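Local coordinates for xylanase and alpha-amylase inhibitor protein (Scadoxus multiflorus, PDB 3MU7) that probably inhibits both xylanase and alpha-amylase, on a TIM-barrel scaffold related to the family 18 glycosyl hydrolases, at residues G79-D84 with I125-P130; S24-Y29 with K267-G272; K98-P103 with S110-N115; A196-W201 with F236-N241. One frame throughout, in Å; residues are numbered along the deposited sequence.

Interaction 1 (G79-D84 with I125-P130)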
loop_
_atom_site.group_PDB
_atom_site.type_symbol
_atom_site.label_atom_id
_atom_site.label_comp_id
_atom_site.label_asym_id
_atom_site.label_seq_id
_atom_site.Cartn_x
_atom_site.Cartn_y
_atom_site.Cartn_z
ATOM N N GLY A 79 -9.264 4.419 11.912
ATOM C CA GLY A 79 -9.196 5.867 11.874
ATOM C C GLY A 79 -10.524 6.452 11.468
ATOM O O GLY A 79 -11.375 5.744 10.921
ATOM N N PRO A 80 -10.714 7.753 11.725
ATOM C CA PRO A 80 -11.966 8.422 11.425
ATOM C C PRO A 80 -11.971 8.861 9.967
ATOM O O PRO A 80 -11.868 10.053 9.656
ATOM C CB PRO A 80 -11.944 9.622 12.370
ATOM C CG PRO A 80 -10.509 9.952 12.505
ATOM C CD PRO A 80 -9.739 8.671 12.348
ATOM N N TYR A 81 -12.036 7.884 9.077
ATOM C CA TYR A 81 -12.155 8.185 7.670
ATOM C C TYR A 81 -13.411 7.553 7.120
ATOM O O TYR A 81 -13.782 6.441 7.503
ATOM C CB TYR A 81 -10.907 7.756 6.889
ATOM C CG TYR A 81 -10.584 6.279 6.884
ATOM C CD1 TYR A 81 -11.142 5.425 5.929
ATOM C CD2 TYR A 81 -9.684 5.744 7.804
ATOM C CE1 TYR A 81 -10.827 4.075 5.903
ATOM C CE2 TYR A 81 -9.363 4.390 7.792
ATOM C CZ TYR A 81 -9.938 3.558 6.833
ATOM O OH TYR A 81 -9.616 2.221 6.797
ATOM N N SER A 82 -14.073 8.286 6.239
ATOM C CA SER A 82 -15.257 7.797 5.560
ATOM C C SER A 82 -15.417 8.610 4.301
ATOM O O SER A 82 -14.807 9.665 4.146
ATOM C CB SER A 82 -16.497 7.935 6.446
ATOM O OG SER A 82 -16.772 9.289 6.717
ATOM N N LEU A 83 -16.245 8.109 3.399
ATOM C CA LEU A 83 -16.403 8.729 2.115
ATOM C C LEU A 83 -17.810 8.462 1.622
ATOM O O LEU A 83 -18.017 7.884 0.553
ATOM C CB LEU A 83 -15.353 8.167 1.155
ATOM C CG LEU A 83 -14.962 9.169 0.079
ATOM C CD1 LEU A 83 -13.995 10.211 0.612
ATOM C CD2 LEU A 83 -14.384 8.438 -1.110
ATOM N N ASP A 84 -18.777 8.901 2.416
ATOM C CA ASP A 84 -20.187 8.616 2.163
ATOM C C ASP A 84 -20.832 9.463 1.057
ATOM O O ASP A 84 -21.722 8.968 0.364
ATOM C CB ASP A 84 -21.002 8.715 3.460
ATOM C CG ASP A 84 -20.621 7.650 4.481
ATOM O OD1 ASP A 84 -20.346 6.496 4.087
ATOM O OD2 ASP A 84 -20.609 7.969 5.689
ATOM N N ILE A 125 -8.384 0.887 2.401
ATOM C CA ILE A 125 -9.704 1.118 2.980
ATOM C C ILE A 125 -10.151 -0.135 3.710
ATOM O O ILE A 125 -10.432 -1.161 3.085
ATOM C CB ILE A 125 -10.728 1.537 1.899
ATOM C CG1 ILE A 125 -10.213 2.738 1.082
ATOM C CG2 ILE A 125 -12.098 1.799 2.522
ATOM C CD1 ILE A 125 -9.740 3.945 1.908
ATOM N N GLU A 126 -10.221 -0.032 5.034
ATOM C CA GLU A 126 -10.441 -1.184 5.895
ATOM C C GLU A 126 -11.839 -1.212 6.513
ATOM O O GLU A 126 -12.205 -2.189 7.162
ATOM C CB GLU A 126 -9.352 -1.233 6.975
ATOM C CG GLU A 126 -9.231 -2.569 7.710
ATOM C CD GLU A 126 -8.706 -3.729 6.824
ATOM O OE1 GLU A 126 -7.583 -3.594 6.240
ATOM O OE2 GLU A 126 -9.384 -4.735 6.748
ATOM N N HIS A 127 -12.623 -0.160 6.328
ATOM C CA HIS A 127 -13.995 -0.083 6.814
ATOM C C HIS A 127 -14.756 0.902 5.962
ATOM O O HIS A 127 -14.199 1.749 5.340
ATOM C CB HIS A 127 -14.035 0.331 8.299
ATOM C CG HIS A 127 -13.574 1.730 8.539
ATOM N ND1 HIS A 127 -12.388 2.031 9.139
ATOM C CD2 HIS A 127 -14.153 2.906 8.243
ATOM C CE1 HIS A 127 -12.270 3.336 9.238
ATOM N NE2 HIS A 127 -13.301 3.892 8.655
ATOM N N GLY A 128 -16.060 0.797 6.057
ATOM C CA GLY A 128 -16.951 1.771 5.477
ATOM C C GLY A 128 -17.464 1.478 4.093
ATOM O O GLY A 128 -18.708 1.579 3.862
ATOM N N GLY A 129 -16.530 1.079 3.206
ATOM C CA GLY A 129 -16.751 1.117 1.742
ATOM C C GLY A 129 -17.717 0.055 1.389
ATOM O O GLY A 129 -18.023 -0.731 2.251
ATOM N N PRO A 130 -18.254 0.093 0.195
ATOM C CA PRO A 130 -17.588 0.610 -1.003
ATOM C C PRO A 130 -17.880 2.135 -1.068
ATOM O O PRO A 130 -17.176 2.873 -1.767
ATOM C CB PRO A 130 -18.324 -0.098 -2.151
ATOM C CG PRO A 130 -19.592 -0.570 -1.581
ATOM C CD PRO A 130 -19.274 -0.913 -0.167
HETATM O O HOH W 1 -14.449 4.414 4.755
HETATM O O HOH W 2 -20.494 3.417 4.339
#

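Interaction 2 (S24-Y29 with K267-G272)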
loop_
_atom_site.group_PDB
_atom_site.type_symbol
_atom_site.label_atom_id
_atom_site.label_comp_id
_atom_site.label_asym_id
_atom_site.label_seq_id
_atom_site.Cartn_x
_atom_site.Cartn_y
_atom_site.Cartn_z
ATOM N N SER A 24 18.153 0.702 1.818
ATOM C CA SER A 24 18.330 -0.740 1.969
ATOM C C SER A 24 18.463 -1.428 0.613
ATOM O O SER A 24 19.102 -2.473 0.506
ATOM C CB SER A 24 17.155 -1.355 2.726
ATOM O OG SER A 24 16.007 -1.439 1.901
ATOM N N GLY A 25 17.851 -0.849 -0.419
ATOM C CA GLY A 25 17.832 -1.458 -1.748
ATOM C C GLY A 25 16.894 -2.649 -1.845
ATOM O O GLY A 25 16.912 -3.371 -2.843
ATOM N N ASN A 26 16.076 -2.866 -0.818
ATOM C CA ASN A 26 15.195 -4.037 -0.785
ATOM C C ASN A 26 13.833 -3.816 -1.425
ATOM O O ASN A 26 13.117 -4.786 -1.692
ATOM C CB ASN A 26 14.992 -4.518 0.649
ATOM C CG ASN A 26 16.210 -5.197 1.216
ATOM O OD1 ASN A 26 17.281 -5.197 0.604
ATOM N ND2 ASN A 26 16.060 -5.777 2.399
ATOM N N TYR A 27 13.470 -2.557 -1.655
ATOM C CA TYR A 27 12.087 -2.213 -1.976
ATOM C C TYR A 27 11.927 -1.493 -3.299
ATOM O O TYR A 27 12.696 -0.583 -3.615
ATOM C CB TYR A 27 11.499 -1.336 -0.869
ATOM C CG TYR A 27 11.772 -1.829 0.528
ATOM C CD1 TYR A 27 12.602 -1.107 1.383
ATOM C CD2 TYR A 27 11.222 -3.020 0.991
ATOM C CE1 TYR A 27 12.856 -1.546 2.658
ATOM C CE2 TYR A 27 11.462 -3.463 2.274
ATOM C CZ TYR A 27 12.286 -2.720 3.104
ATOM O OH TYR A 27 12.553 -3.123 4.388
ATOM N N ALA A 28 10.898 -1.880 -4.044
ATOM C CA ALA A 28 10.512 -1.202 -5.271
ATOM C C ALA A 28 9.487 -0.097 -4.995
ATOM O O ALA A 28 9.411 0.878 -5.736
ATOM C CB ALA A 28 9.952 -2.210 -6.266
ATOM N N TYR A 29 8.687 -0.277 -3.945
ATOM C CA TYR A 29 7.676 0.694 -3.532
ATOM C C TYR A 29 7.792 0.880 -2.039
ATOM O O TYR A 29 7.912 -0.104 -1.294
ATOM C CB TYR A 29 6.261 0.172 -3.750
ATOM C CG TYR A 29 5.774 0.001 -5.157
ATOM C CD1 TYR A 29 5.079 1.028 -5.796
ATOM C CD2 TYR A 29 5.929 -1.208 -5.828
ATOM C CE1 TYR A 29 4.583 0.871 -7.089
ATOM C CE2 TYR A 29 5.439 -1.376 -7.126
ATOM C CZ TYR A 29 4.769 -0.332 -7.744
ATOM O OH TYR A 29 4.287 -0.493 -9.024
ATOM N N LYS A 267 16.237 -11.775 4.026
ATOM C CA LYS A 267 16.164 -13.234 3.897
ATOM C C LYS A 267 15.455 -13.677 2.618
ATOM O O LYS A 267 15.886 -14.633 1.964
ATOM C CB LYS A 267 15.490 -13.852 5.125
ATOM C CG LYS A 267 16.289 -13.684 6.407
ATOM C CD LYS A 267 15.514 -14.192 7.608
ATOM C CE LYS A 267 16.201 -13.814 8.906
ATOM N NZ LYS A 267 15.361 -14.172 10.081
ATOM N N ILE A 268 14.373 -12.985 2.264
ATOM C CA ILE A 268 13.670 -13.226 0.999
ATOM C C ILE A 268 14.615 -13.033 -0.192
ATOM O O ILE A 268 14.618 -13.840 -1.128
ATOM C CB ILE A 268 12.421 -12.293 0.844
ATOM C CG1 ILE A 268 11.301 -12.706 1.810
ATOM C CG2 ILE A 268 11.913 -12.282 -0.598
ATOM C CD1 ILE A 268 10.594 -14.034 1.478
ATOM N N LEU A 269 15.419 -11.974 -0.134
ATOM C CA LEU A 269 16.287 -11.580 -1.246
ATOM C C LEU A 269 17.665 -12.250 -1.242
ATOM O O LEU A 269 18.398 -12.157 -2.228
ATOM C CB LEU A 269 16.449 -10.055 -1.272
ATOM C CG LEU A 269 15.184 -9.225 -1.523
ATOM C CD1 LEU A 269 15.462 -7.754 -1.285
ATOM C CD2 LEU A 269 14.632 -9.455 -2.930
ATOM N N GLY A 270 18.011 -12.910 -0.141
ATOM C CA GLY A 270 19.302 -13.590 -0.022
ATOM C C GLY A 270 20.458 -12.667 0.315
ATOM O O GLY A 270 21.619 -12.995 0.055
ATOM N N LYS A 271 20.145 -11.509 0.886
ATOM C CA LYS A 271 21.167 -10.582 1.359
ATOM C C LYS A 271 21.616 -10.993 2.758
ATOM O O LYS A 271 20.842 -11.583 3.516
ATOM C CB LYS A 271 20.648 -9.141 1.353
ATOM C CG LYS A 271 20.340 -8.595 -0.039
ATOM C CD LYS A 271 19.968 -7.122 0.019
ATOM C CE LYS A 271 19.635 -6.582 -1.360
ATOM N NZ LYS A 271 19.319 -5.123 -1.315
ATOM N N GLY A 272 22.870 -10.688 3.087
ATOM C CA GLY A 272 23.452 -11.056 4.379
ATOM C C GLY A 272 22.668 -10.518 5.561
ATOM O O GLY A 272 22.252 -9.356 5.568
HETATM O O HOH W 3 21.628 -3.698 -0.907
#

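Interaction 3 (K98-P103 with S110-N115)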
loop_
_atom_site.group_PDB
_atom_site.type_symbol
_atom_site.label_atom_id
_atom_site.label_comp_id
_atom_site.label_asym_id
_atom_site.label_seq_id
_atom_site.Cartn_x
_atom_site.Cartn_y
_atom_site.Cartn_z
ATOM N N LYS A 98 -3.845 18.016 -5.894
ATOM C CA LYS A 98 -3.177 19.308 -5.765
ATOM C C LYS A 98 -1.985 19.257 -4.820
ATOM O O LYS A 98 -0.966 19.901 -5.064
ATOM C CB LYS A 98 -4.158 20.376 -5.282
ATOM C CG LYS A 98 -5.178 20.803 -6.324
ATOM C CD LYS A 98 -5.989 21.987 -5.822
ATOM C CE LYS A 98 -6.889 22.554 -6.909
ATOM N NZ LYS A 98 -7.586 23.793 -6.460
ATOM N N ASN A 99 -2.105 18.496 -3.739
ATOM C CA ASN A 99 -1.096 18.538 -2.684
ATOM C C ASN A 99 0.020 17.514 -2.780
ATOM O O ASN A 99 1.107 17.748 -2.244
ATOM C CB ASN A 99 -1.754 18.468 -1.318
ATOM C CG ASN A 99 -2.409 19.765 -0.944
ATOM O OD1 ASN A 99 -1.725 20.748 -0.665
ATOM N ND2 ASN A 99 -3.738 19.791 -0.949
ATOM N N PHE A 100 -0.238 16.394 -3.452
ATOM C CA PHE A 100 0.701 15.275 -3.476
ATOM C C PHE A 100 1.074 14.810 -4.873
ATOM O O PHE A 100 2.144 14.243 -5.049
ATOM C CB PHE A 100 0.146 14.076 -2.689
ATOM C CG PHE A 100 -0.106 14.357 -1.232
ATOM C CD1 PHE A 100 0.930 14.298 -0.299
ATOM C CD2 PHE A 100 -1.389 14.661 -0.787
ATOM C CE1 PHE A 100 0.686 14.555 1.055
ATOM C CE2 PHE A 100 -1.638 14.914 0.556
ATOM C CZ PHE A 100 -0.600 14.860 1.479
ATOM N N LEU A 101 0.205 15.014 -5.859
ATOM C CA LEU A 101 0.417 14.392 -7.169
ATOM C C LEU A 101 0.843 15.360 -8.261
ATOM O O LEU A 101 1.166 14.946 -9.376
ATOM C CB LEU A 101 -0.827 13.603 -7.583
ATOM C CG LEU A 101 -1.249 12.495 -6.607
ATOM C CD1 LEU A 101 -2.611 11.941 -6.981
ATOM C CD2 LEU A 101 -0.212 11.371 -6.545
ATOM N N LEU A 102 0.842 16.643 -7.921
ATOM C CA LEU A 102 1.273 17.704 -8.820
ATOM C C LEU A 102 2.337 18.537 -8.123
ATOM O O LEU A 102 2.366 18.588 -6.896
ATOM C CB LEU A 102 0.092 18.611 -9.169
ATOM C CG LEU A 102 -1.026 18.053 -10.044
ATOM C CD1 LEU A 102 -2.159 19.062 -10.087
ATOM C CD2 LEU A 102 -0.530 17.745 -11.449
ATOM N N PRO A 103 3.206 19.215 -8.906
ATOM C CA PRO A 103 4.096 20.222 -8.324
ATOM C C PRO A 103 3.273 21.347 -7.693
ATOM O O PRO A 103 2.107 21.526 -8.061
ATOM C CB PRO A 103 4.867 20.756 -9.541
ATOM C CG PRO A 103 4.726 19.719 -10.583
ATOM C CD PRO A 103 3.389 19.096 -10.363
ATOM N N SER A 110 -1.758 23.277 1.117
ATOM C CA SER A 110 -1.120 22.916 2.388
ATOM C C SER A 110 0.244 22.186 2.194
ATOM O O SER A 110 1.119 22.294 3.056
ATOM C CB SER A 110 -2.070 22.106 3.273
ATOM O OG SER A 110 -2.425 20.888 2.647
ATOM N N ARG A 111 0.414 21.478 1.045
ATOM C CA ARG A 111 1.655 20.748 0.774
ATOM C C ARG A 111 2.226 20.025 2.031
ATOM O O ARG A 111 3.311 20.347 2.508
ATOM C CB ARG A 111 2.751 21.660 0.200
ATOM C CG ARG A 111 2.323 22.576 -0.939
ATOM C CD ARG A 111 1.897 21.804 -2.188
ATOM N NE ARG A 111 2.931 20.892 -2.707
ATOM C CZ ARG A 111 2.847 20.304 -3.899
ATOM N NH1 ARG A 111 1.800 20.514 -4.679
ATOM N NH2 ARG A 111 3.834 19.496 -4.298
ATOM N N PRO A 112 1.488 19.050 2.524
ATOM C CA PRO A 112 1.996 18.341 3.708
ATOM C C PRO A 112 3.410 17.853 3.604
ATOM O O PRO A 112 4.155 17.920 4.581
ATOM C CB PRO A 112 0.878 17.355 4.009
ATOM C CG PRO A 112 -0.335 18.178 3.692
ATOM C CD PRO A 112 0.036 19.229 2.701
ATOM N N PHE A 113 3.794 17.335 2.435
ATOM C CA PHE A 113 5.160 16.844 2.219
ATOM C C PHE A 113 5.970 17.836 1.386
ATOM O O PHE A 113 6.886 17.451 0.646
ATOM C CB PHE A 113 5.132 15.478 1.528
ATOM C CG PHE A 113 4.437 14.380 2.266
ATOM C CD1 PHE A 113 4.197 14.469 3.644
ATOM C CD2 PHE A 113 3.998 13.254 1.575
ATOM C CE1 PHE A 113 3.534 13.425 4.310
ATOM C CE2 PHE A 113 3.328 12.223 2.232
ATOM C CZ PHE A 113 3.100 12.303 3.607
ATOM N N GLY A 114 5.627 19.119 1.498
ATOM C CA GLY A 114 6.357 20.136 0.755
ATOM C C GLY A 114 6.229 19.982 -0.747
ATOM O O GLY A 114 5.193 19.600 -1.261
ATOM N N ASN A 115 7.312 20.286 -1.453
ATOM C CA ASN A 115 7.314 20.266 -2.913
ATOM C C ASN A 115 7.575 18.902 -3.551
ATOM O O ASN A 115 7.708 18.795 -4.765
ATOM C CB ASN A 115 8.279 21.324 -3.457
ATOM C CG ASN A 115 7.847 22.732 -3.104
ATOM O OD1 ASN A 115 6.691 22.967 -2.744
ATOM N ND2 ASN A 115 8.770 23.677 -3.206
HETATM O O HOH W 4 3.112 17.682 -0.382
HETATM O O HOH W 5 -4.674 22.238 0.472
#

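Interaction 4 (A196-W201 with F236-N241)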
loop_
_atom_site.group_PDB
_atom_site.type_symbol
_atom_site.label_atom_id
_atom_site.label_comp_id
_atom_site.label_asym_id
_atom_site.label_seq_id
_atom_site.Cartn_x
_atom_site.Cartn_y
_atom_site.Cartn_z
ATOM N N ALA A 196 -5.070 -22.877 2.539
ATOM C CA ALA A 196 -6.016 -21.755 2.467
ATOM C C ALA A 196 -5.379 -20.534 1.821
ATOM O O ALA A 196 -6.027 -19.864 1.057
ATOM C CB ALA A 196 -6.561 -21.397 3.788
ATOM N N LEU A 197 -4.114 -20.291 2.147
ATOM C CA LEU A 197 -3.345 -19.219 1.530
ATOM C C LEU A 197 -3.269 -19.424 0.025
ATOM O O LEU A 197 -3.562 -18.509 -0.748
ATOM C CB LEU A 197 -1.935 -19.160 2.123
ATOM C CG LEU A 197 -0.917 -18.261 1.407
ATOM C CD1 LEU A 197 -1.349 -16.795 1.410
ATOM C CD2 LEU A 197 0.460 -18.415 2.029
ATOM N N MET A 198 -2.887 -20.624 -0.395
ATOM C CA MET A 198 -2.695 -20.870 -1.814
ATOM C C MET A 198 -4.015 -20.867 -2.586
ATOM O O MET A 198 -4.060 -20.392 -3.719
ATOM C CB MET A 198 -1.877 -22.137 -2.049
ATOM C CG MET A 198 -0.423 -22.027 -1.554
ATOM S SD MET A 198 0.489 -20.516 -2.000
ATOM C CE MET A 198 0.687 -20.725 -3.766
ATOM N N ASN A 199 -5.086 -21.351 -1.962
ATOM C CA ASN A 199 -6.423 -21.262 -2.556
ATOM C C ASN A 199 -6.851 -19.808 -2.760
ATOM O O ASN A 199 -7.356 -19.452 -3.820
ATOM C CB ASN A 199 -7.459 -22.009 -1.710
ATOM C CG ASN A 199 -7.318 -23.519 -1.807
ATOM O OD1 ASN A 199 -6.762 -24.049 -2.768
ATOM N ND2 ASN A 199 -7.834 -24.220 -0.805
ATOM N N ALA A 200 -6.628 -18.971 -1.751
ATOM C CA ALA A 200 -6.942 -17.544 -1.848
ATOM C C ALA A 200 -6.079 -16.849 -2.910
ATOM O O ALA A 200 -6.593 -16.082 -3.728
ATOM C CB ALA A 200 -6.791 -16.872 -0.492
ATOM N N TRP A 201 -4.780 -17.134 -2.921
ATOM C CA TRP A 201 -3.913 -16.592 -3.965
ATOM C C TRP A 201 -4.406 -16.962 -5.360
ATOM O O TRP A 201 -4.438 -16.115 -6.249
ATOM C CB TRP A 201 -2.464 -17.064 -3.814
ATOM C CG TRP A 201 -1.695 -16.870 -5.100
ATOM C CD1 TRP A 201 -1.349 -17.835 -6.006
ATOM C CD2 TRP A 201 -1.243 -15.629 -5.651
ATOM N NE1 TRP A 201 -0.695 -17.273 -7.074
ATOM C CE2 TRP A 201 -0.613 -15.919 -6.881
ATOM C CE3 TRP A 201 -1.304 -14.297 -5.218
ATOM C CZ2 TRP A 201 -0.040 -14.926 -7.683
ATOM C CZ3 TRP A 201 -0.737 -13.310 -6.017
ATOM C CH2 TRP A 201 -0.111 -13.632 -7.232
ATOM N N PHE A 236 9.847 -21.215 -0.416
ATOM C CA PHE A 236 9.689 -22.612 -0.802
ATOM C C PHE A 236 8.318 -22.948 -1.298
ATOM O O PHE A 236 8.115 -23.642 -2.310
ATOM C CB PHE A 236 10.010 -23.529 0.392
ATOM C CG PHE A 236 9.901 -24.964 0.079
ATOM C CD1 PHE A 236 10.960 -25.636 -0.594
ATOM C CD2 PHE A 236 8.825 -25.652 0.453
ATOM C CE1 PHE A 236 10.875 -27.033 -0.846
ATOM C CE2 PHE A 236 8.729 -27.063 0.166
ATOM C CZ PHE A 236 9.827 -27.761 -0.458
ATOM N N SER A 237 7.264 -22.430 -0.593
ATOM C CA SER A 237 5.876 -22.857 -0.817
ATOM C C SER A 237 5.093 -21.931 -1.588
ATOM O O SER A 237 4.103 -22.420 -2.246
ATOM C CB SER A 237 5.134 -22.961 0.484
ATOM O OG SER A 237 5.664 -23.885 1.334
ATOM N N VAL A 238 5.372 -20.646 -1.608
ATOM C CA VAL A 238 4.510 -19.695 -2.329
ATOM C C VAL A 238 5.069 -19.360 -3.689
ATOM O O VAL A 238 4.311 -19.374 -4.677
ATOM C CB VAL A 238 4.385 -18.365 -1.492
ATOM C CG1 VAL A 238 3.607 -17.266 -2.296
ATOM C CG2 VAL A 238 3.686 -18.633 -0.179
ATOM N N PHE A 239 6.327 -19.050 -3.806
ATOM C CA PHE A 239 6.907 -18.573 -5.035
ATOM C C PHE A 239 6.783 -19.454 -6.279
ATOM O O PHE A 239 6.511 -18.937 -7.305
ATOM C CB PHE A 239 8.333 -18.087 -4.875
ATOM C CG PHE A 239 8.458 -16.791 -4.072
ATOM C CD1 PHE A 239 7.349 -16.062 -3.680
ATOM C CD2 PHE A 239 9.666 -16.334 -3.708
ATOM C CE1 PHE A 239 7.490 -14.894 -2.938
ATOM C CE2 PHE A 239 9.803 -15.157 -2.946
ATOM C CZ PHE A 239 8.719 -14.477 -2.580
ATOM N N PRO A 240 7.011 -20.775 -6.196
ATOM C CA PRO A 240 6.903 -21.586 -7.421
ATOM C C PRO A 240 5.504 -21.488 -8.039
ATOM O O PRO A 240 5.434 -21.272 -9.186
ATOM C CB PRO A 240 7.220 -23.015 -6.932
ATOM C CG PRO A 240 8.116 -22.790 -5.743
ATOM C CD PRO A 240 7.490 -21.580 -5.059
ATOM N N ASN A 241 4.458 -21.583 -7.269
ATOM C CA ASN A 241 3.110 -21.451 -7.854
ATOM C C ASN A 241 2.797 -19.981 -8.210
ATOM O O ASN A 241 2.331 -19.731 -9.257
ATOM C CB ASN A 241 2.085 -22.028 -6.905
ATOM C CG ASN A 241 0.786 -22.380 -7.578
ATOM O OD1 ASN A 241 0.587 -22.054 -8.695
ATOM N ND2 ASN A 241 -0.017 -23.200 -6.918
HETATM O O HOH W 6 -0.283 -18.708 -9.523
#

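Interaction 1 (G79-D84 with I125-P130)
Y81 and H127 lay their rings together in an offset stack, centroids 4.1 Å apart and planes tilted by 26°, where the loop after strand 69-76 meets the loop after strand 120-125 of the TIM barrel. Following Y81 outward, CB leads to a CG placed between its own backbone N and carbonyl carbon (chi1 62°), which brings the ring beneath the imidazole. CG and CD1 lie beneath H127 NE2, while the far rim moves under CE1: Y81 CZ is 3.4 Å from H127 CE1. Y81 CE1 also touches I125 CD1, obliquely, at 4.1 Å. At the tip, Y81 OH accepts the backbone N-H of E126, which approaches at the ring edge, OH to N 2.9 Å and nearly straight (158°). The same hydroxyl also bonds to G76 O, so it ties the end of strand 69-76 to the start of the loop after strand 120-125. H127 NE2 donates to Y81 O at 2.8 Å, in the carbonyl plane but a little out of the imidazole plane, and at the ring edge CE1 comes within 3.1 Å of G79 O. Water 1 adds a looser tie, donating to H127 O at 2.7 Å and weakly to Y81 O. E126 falls at the glutamate position of the family 18 DxxDxDxE signature, and its OE1 bonds to Q180 NE2. The chemistry implies that H127 carries its hydrogen on NE2, and that stack, hydroxyl and carbonyl together fix the rotation of both rings and the backbone course at E126.

Interaction 2 (S24-Y29 with K267-G272)
K271 reaches across from the tail behind helix 264-269 to N26, in the loop that leads into strand 29-37 of the TIM barrel. That loop opens with an ST turn: S24 OG, itself bonded to T21 O, accepts from N26 N at 3.1 Å. The close-fitting part lies round the N26 amide. K271 NZ donates to N26 OD1 at 2.8 Å, nearly along the C=O axis (166°), while L269 CD1 packs against N26 CG at 3.7 Å. On the other end of the amide, ND2 bonds to S265 OG and N266 OD1, so the group is held from both sides and its rotation is fixed. Cutting N26 back to an alanine is likely to cost the K271 ammonium its OD1 acceptor, leave S265 and N266 without the amide N-H groups, and open a gap beside L269. The solvent side is looser. K271 runs out extended beyond CG, chi2 to chi4 all near 180°, to bring NZ over the turn at S24 and G25, where its bonds to S24 O (3.2 Å) and G25 O (3.3 Å) are weak. A water completes this side, accepting from K271 NZ at 2.7 Å and donating to S24 O.

Interaction 3 (K98-P103 with S110-N115)
R111 folds back over the C-terminal end of helix 86-101, one of the outer helices of the TIM barrel, from a type I beta turn running from R111 to G114. Its chain bends at chi2 (-64°) and chi3 (-57°), and this curl lays the guanidinium flat over N99 O, which sits under the centre of one face. Along the edge, NH1 and NH2 both grip L102 O, at 3.0 and 3.1 Å from it, with that oxygen in the guanidinium plane. NE points the other way, to G114 O of its own turn at 3.0 Å, and NH1 also forms a salt bridge with E109. The backbone of R111 is held too: its N donates to N99 OD1 at 2.8 Å, tilted out of the amide plane. Below this polar layer the two phenylalanines meet T-shaped, the edge of F100 toward the face of F113 with planes at 72°. F100 CE1 stands 3.6 Å from F113 CD2, and F100 CZ rests on P112 CB at 3.8 Å. Between the layers sits water 4, which donates to N99 O at 2.7 Å and to G114 O, and accepts from F113 N.

Interaction 4 (A196-W201 with F236-N241)
M198 bridges from helix 195-207 to helix 231-242, its methyl CE 3.7 Å from N241 CB and its sulfur SD 4.1 Å from V238 CG2. M198 points at the second helix and slides past N241 in the opposite direction, with CE near V238 O and SD near S237 O. Beside it, L197 CD2 meets V238 CG2 at 3.9 Å, the two side chains crossing at about a right angle. V238 CG2 thus lies between leucine and methionine. No direct hydrogen bond joins the segments. Instead water 6 bridges them, accepting from W201 NE1 at 2.9 Å in the plane of the indole and donating to N241 O at 2.8 Å.

What positions these groups is first the M198 chain: with chi2 at -47° and chi3 at -69° it is bent twice, turning SD and CE along the surface of the other helix. With an alanine here, V238 and N241 would probably lose their thioether neighbour and a gap would open between the helices. The second helix contributes its own irregularity, a wider pi-type turn at 236-238 and a kink where neither P240, which has no N-H, nor N241 bonds to the preceding turn. The short segments run nearly alongside, axes 11.0 Å apart and crossing at -21°, a spacing bridged by side chains.

Further in, L197 packs on F217, and W201 and V238 both rest on L215, so strand 213-218 of the barrel floors the groove between these consecutive outer helices; W201 also reaches F248 on strand 248-254.

In the fold
All four contacts join loops and outer helices round one TIM barrel. Along the chain, interaction 2 is the outermost loop, joining residues 24-29 to the tail at 267-272. Interaction 1, nested inside it, encloses interaction 3; interaction 4, also inside that loop, comes after interaction 1 in series. Segment 79-84 precedes helix 86-101, interaction 3 closes the loop after it, and segment 125-130 follows strand 120-125; interactions 1 and 3 have centres about 23 Å apart. Interactions 3 and 4, centres about 39 Å apart, lie on opposite sides of the chain's centre. Interactions 2 and 4 touch, I268 CG2 packing on F239 CE2 at 4.3 Å, so the C-terminal helix 264-269 rests against helix 231-242.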